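Local coordinates for protein pyrrolidone-carboxylate peptidase (Deinococcus radiodurans R1, PDB 5Z48) that probably removes N-terminal pyroglutamyl (5-oxoprolyl) groups from polypeptides, as a homotetrameric thiol peptidase of the C15 family, at residues V201-A204 with A205-I208; L192-S195 with E196-R199. One frame throughout, in Å; residues are numbered along the deposited sequence.

Interaction 1: V201-A204 with A205-I208; sequences VRVA and AEAI
Arg202 and Glu206 join across one turn of helix 194-211, the last helix of the chain, in an i to i+4 salt bridge. Arg202 NE donates to Glu206 OE2 at 2.8 Å, and the bond is nearly straight. Glu206 OE2 lies close to the guanidinium plane of Arg202, while NE approaches from above the carboxylate plane. The two planes stand 80° apart. Across these segments the bridge is a single bond, from NE at the guanidinium edge to OE2. The Arg202 chain is extended from CG to NE, which brings Arg202 CG to 3.5 Å from Glu206 OE2. In Glu206 the CG lies beside the backbone N (chi1 -63°), and the extended chain then leads back along the helix to the arginine. Arg202 also touches Leu29 of helix 21-29.

The backbone follows the regular alpha-helical pattern. Val201 O, Arg202 O, Val203 O and Ala204 O accept from the amides of Ala205, Glu206, Ala207 and Ile208, all within 2.9 to 3.0 Å.

The apolar side chains join the helix to the sheet and to helix 121-130. Val201 and Ile208 reach the central sheet, Val201 on Leu8 and Ile208 on Leu6 and Leu69. Val203, Ala204 and Ala207 pack on helix 121-130, where Val203 meets Trp128. Within the turn, Ile208 sits close to the carbonyl oxygen that accepts its own amide: CG1 of Ile208 is 3.2 Å from Ala204 O, and its CD1 3.4 Å from that same oxygen.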
loop_
_atom_site.group_PDB
_atom_site.type_symbol
_atom_site.label_atom_id
_atom_site.label_comp_id
_atom_site.label_asym_id
_atom_site.label_seq_id
_atom_site.Cartn_x
_atom_site.Cartn_y
_atom_site.Cartn_z
ATOM N N VAL B 201 3.567 -21.959 -10.843
ATOM C CA VAL B 201 2.449 -22.661 -11.484
ATOM C C VAL B 201 2.753 -24.154 -11.570
ATOM O O VAL B 201 1.875 -24.996 -11.308
ATOM C CB VAL B 201 2.166 -22.035 -12.867
ATOM C CG1 VAL B 201 1.058 -22.781 -13.609
ATOM C CG2 VAL B 201 1.764 -20.571 -12.667
ATOM N N ARG B 202 3.987 -24.498 -11.922
ATOM C CA ARG B 202 4.417 -25.898 -12.025
ATOM C C ARG B 202 4.283 -26.611 -10.681
ATOM O O ARG B 202 3.746 -27.724 -10.601
ATOM C CB ARG B 202 5.868 -25.964 -12.500
ATOM C CG ARG B 202 6.339 -27.425 -12.649
ATOM C CD ARG B 202 7.784 -27.561 -13.056
ATOM N NE ARG B 202 8.177 -28.975 -13.135
ATOM C CZ ARG B 202 9.092 -29.457 -13.978
ATOM N NH1 ARG B 202 9.697 -28.638 -14.833
ATOM N NH2 ARG B 202 9.396 -30.760 -13.981
ATOM N N VAL B 203 4.756 -25.975 -9.607
ATOM C CA VAL B 203 4.676 -26.577 -8.275
ATOM C C VAL B 203 3.218 -26.791 -7.859
ATOM O O VAL B 203 2.874 -27.838 -7.278
ATOM C CB VAL B 203 5.477 -25.716 -7.267
ATOM C CG1 VAL B 203 5.279 -26.162 -5.802
ATOM C CG2 VAL B 203 6.947 -25.830 -7.602
ATOM N N ALA B 204 2.343 -25.831 -8.173
ATOM C CA ALA B 204 0.920 -26.011 -7.890
ATOM C C ALA B 204 0.361 -27.178 -8.671
ATOM O O ALA B 204 -0.388 -27.988 -8.112
ATOM C CB ALA B 204 0.136 -24.722 -8.184
ATOM N N ALA B 205 0.703 -27.268 -9.975
ATOM C CA ALA B 205 0.219 -28.378 -10.808
ATOM C C ALA B 205 0.655 -29.724 -10.235
ATOM O O ALA B 205 -0.145 -30.675 -10.156
ATOM C CB ALA B 205 0.746 -28.222 -12.228
ATOM N N GLU B 206 1.911 -29.808 -9.790
ATOM C CA GLU B 206 2.437 -31.055 -9.245
ATOM C C GLU B 206 1.717 -31.431 -7.954
ATOM O O GLU B 206 1.429 -32.618 -7.717
ATOM C CB GLU B 206 3.958 -30.912 -9.015
ATOM C CG GLU B 206 4.755 -30.683 -10.310
ATOM C CD GLU B 206 6.241 -30.333 -10.123
ATOM O OE1 GLU B 206 6.626 -29.897 -9.017
ATOM O OE2 GLU B 206 7.014 -30.495 -11.103
ATOM N N ALA B 207 1.408 -30.439 -7.122
ATOM C CA ALA B 207 0.718 -30.744 -5.865
ATOM C C ALA B 207 -0.719 -31.209 -6.127
ATOM O O ALA B 207 -1.213 -32.124 -5.454
ATOM C CB ALA B 207 0.719 -29.540 -4.917
ATOM N N ILE B 208 -1.391 -30.585 -7.098
ATOM C CA ILE B 208 -2.768 -30.960 -7.406
ATOM C C ILE B 208 -2.824 -32.412 -7.866
ATOM O O ILE B 208 -3.650 -33.208 -7.405
ATOM C CB ILE B 208 -3.349 -30.020 -8.480
ATOM C CG1 ILE B 208 -3.569 -28.605 -7.910
ATOM C CG2 ILE B 208 -4.653 -30.612 -9.012
ATOM C CD1 ILE B 208 -3.636 -27.504 -9.004
#

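Interaction 2: L192-S195 with E196-R199; sequences LPQS and EITR
Leu192 and Pro193 lead from an extended backbone into the first turn of helix 194-211, which Glu196 to Arg199 carry on. Pro193 holds the N-cap position. Pro193 O accepts from Ile197 N at 3.3 Å and, weakly, from Glu196 N. Gln194 O takes Thr198 N in an almost straight bond of 2.8 Å, and Ser195 O takes Arg199 N.

The Gln194 chain bends at chi2 (66°), which turns its amide along the helix. Gln194 NE2 then donates to Thr198 OG1 at 3.1 Å, in the plane of the amide, an i to i+4 side-chain bond. The same two groups also tie the helix start to helix 21-29: Gln194 NE2 bonds Pro21 O and Thr198 OG1 bonds Glu28 OE2. Gln194 OE1 is taken by Asn175. A leucine in place of Gln194 would probably leave Asn175 and Pro21 O without these partners and the Thr198 hydroxyl without its amide donor.

Leu192 CB packs on Ile197 CG1 at 3.8 Å, and its CD1 lies 4.0 Å from Glu196 CG. Glu196 points its carboxylate to two partners: OE1 forms a salt bridge with Arg199 NH2 at 2.9 Å, met on the syn side but tilted from the carboxylate plane, while OE2 bonds Tyr191 OH of the second subunit. Arg199 NH1 bonds Ala131 O. Pro193 packs on Pro193 of the second subunit.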
loop_
_atom_site.group_PDB
_atom_site.type_symbol
_atom_site.label_atom_id
_atom_site.label_comp_id
_atom_site.label_asym_id
_atom_site.label_seq_id
_atom_site.Cartn_x
_atom_site.Cartn_y
_atom_site.Cartn_z
ATOM N N LEU B 192 7.624 -10.416 -10.268
ATOM C CA LEU B 192 8.502 -11.579 -10.136
ATOM C C LEU B 192 9.061 -11.887 -11.511
ATOM O O LEU B 192 8.352 -11.714 -12.503
ATOM C CB LEU B 192 7.760 -12.828 -9.625
ATOM C CG LEU B 192 7.256 -12.633 -8.222
ATOM C CD1 LEU B 192 6.375 -13.828 -7.898
ATOM C CD2 LEU B 192 8.412 -12.512 -7.251
ATOM N N PRO B 193 10.311 -12.334 -11.618
ATOM C CA PRO B 193 10.774 -12.807 -12.927
ATOM C C PRO B 193 9.853 -13.904 -13.424
ATOM O O PRO B 193 9.325 -14.702 -12.636
ATOM C CB PRO B 193 12.176 -13.366 -12.645
ATOM C CG PRO B 193 12.615 -12.591 -11.359
ATOM C CD PRO B 193 11.333 -12.532 -10.577
ATOM N N GLN B 194 9.701 -13.980 -14.753
ATOM C CA GLN B 194 8.798 -14.986 -15.302
ATOM C C GLN B 194 9.174 -16.399 -14.846
ATOM O O GLN B 194 8.292 -17.236 -14.624
ATOM C CB GLN B 194 8.764 -14.902 -16.838
ATOM C CG GLN B 194 7.812 -15.934 -17.440
ATOM C CD GLN B 194 6.367 -15.634 -17.061
ATOM O OE1 GLN B 194 5.920 -14.498 -17.187
ATOM N NE2 GLN B 194 5.636 -16.660 -16.596
ATOM N N SER B 195 10.480 -16.692 -14.709
ATOM C CA SER B 195 10.855 -18.057 -14.326
ATOM C C SER B 195 10.352 -18.423 -12.933
ATOM O O SER B 195 10.026 -19.584 -12.689
ATOM C CB SER B 195 12.364 -18.246 -14.388
ATOM O OG SER B 195 13.094 -17.292 -13.617
ATOM N N GLU B 196 10.270 -17.455 -12.024
ATOM C CA GLU B 196 9.680 -17.717 -10.705
ATOM C C GLU B 196 8.181 -17.979 -10.803
ATOM O O GLU B 196 7.659 -18.877 -10.137
ATOM C CB GLU B 196 9.996 -16.524 -9.800
ATOM C CG GLU B 196 9.291 -16.567 -8.403
ATOM C CD GLU B 196 9.948 -17.496 -7.401
ATOM O OE1 GLU B 196 10.852 -18.298 -7.788
ATOM O OE2 GLU B 196 9.649 -17.388 -6.170
ATOM N N ILE B 197 7.473 -17.187 -11.616
ATOM C CA ILE B 197 6.029 -17.378 -11.818
ATOM C C ILE B 197 5.755 -18.746 -12.417
ATOM O O ILE B 197 4.896 -19.498 -11.928
ATOM C CB ILE B 197 5.468 -16.248 -12.698
ATOM C CG1 ILE B 197 5.580 -14.910 -11.960
ATOM C CG2 ILE B 197 4.009 -16.525 -13.075
ATOM C CD1 ILE B 197 5.289 -13.670 -12.857
ATOM N N THR B 198 6.450 -19.080 -13.510
ATOM C CA THR B 198 6.239 -20.393 -14.128
ATOM C C THR B 198 6.507 -21.522 -13.136
ATOM O O THR B 198 5.761 -22.515 -13.106
ATOM C CB THR B 198 7.135 -20.526 -15.372
ATOM O OG1 THR B 198 6.728 -19.545 -16.329
ATOM C CG2 THR B 198 7.038 -21.912 -16.031
ATOM N N ARG B 199 7.588 -21.426 -12.375
ATOM C CA ARG B 199 7.885 -22.443 -11.373
ATOM C C ARG B 199 6.761 -22.549 -10.348
ATOM O O ARG B 199 6.405 -23.660 -9.928
ATOM C CB ARG B 199 9.210 -22.129 -10.685
ATOM C CG ARG B 199 9.687 -23.300 -9.816
ATOM C CD ARG B 199 11.102 -23.067 -9.326
ATOM N NE ARG B 199 11.233 -21.865 -8.483
ATOM C CZ ARG B 199 11.240 -21.888 -7.140
ATOM N NH1 ARG B 199 11.142 -23.038 -6.464
ATOM N NH2 ARG B 199 11.398 -20.760 -6.446
#

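In the fold
Both contacts lie on helix 194-211 and come in series along the chain: interaction 2 covers 192-199 at its start, and interaction 1 covers 201-208 further on. Their centres are about 13 Å apart, and the helix backbone runs on between them across one residue. Helix 21-29 borders both. Interaction 2 also faces the second subunit, whereas interaction 1 touches no other chain of the assembly and lies against helix 121-130 and the central sheet. One helix therefore takes part in a subunit interface at its N-terminal end and in the subunit's own core beyond. Val201 and Ile197 each have side chains about 11 Å from the bound pyroglutamate, so neither contact lines the pocket itself.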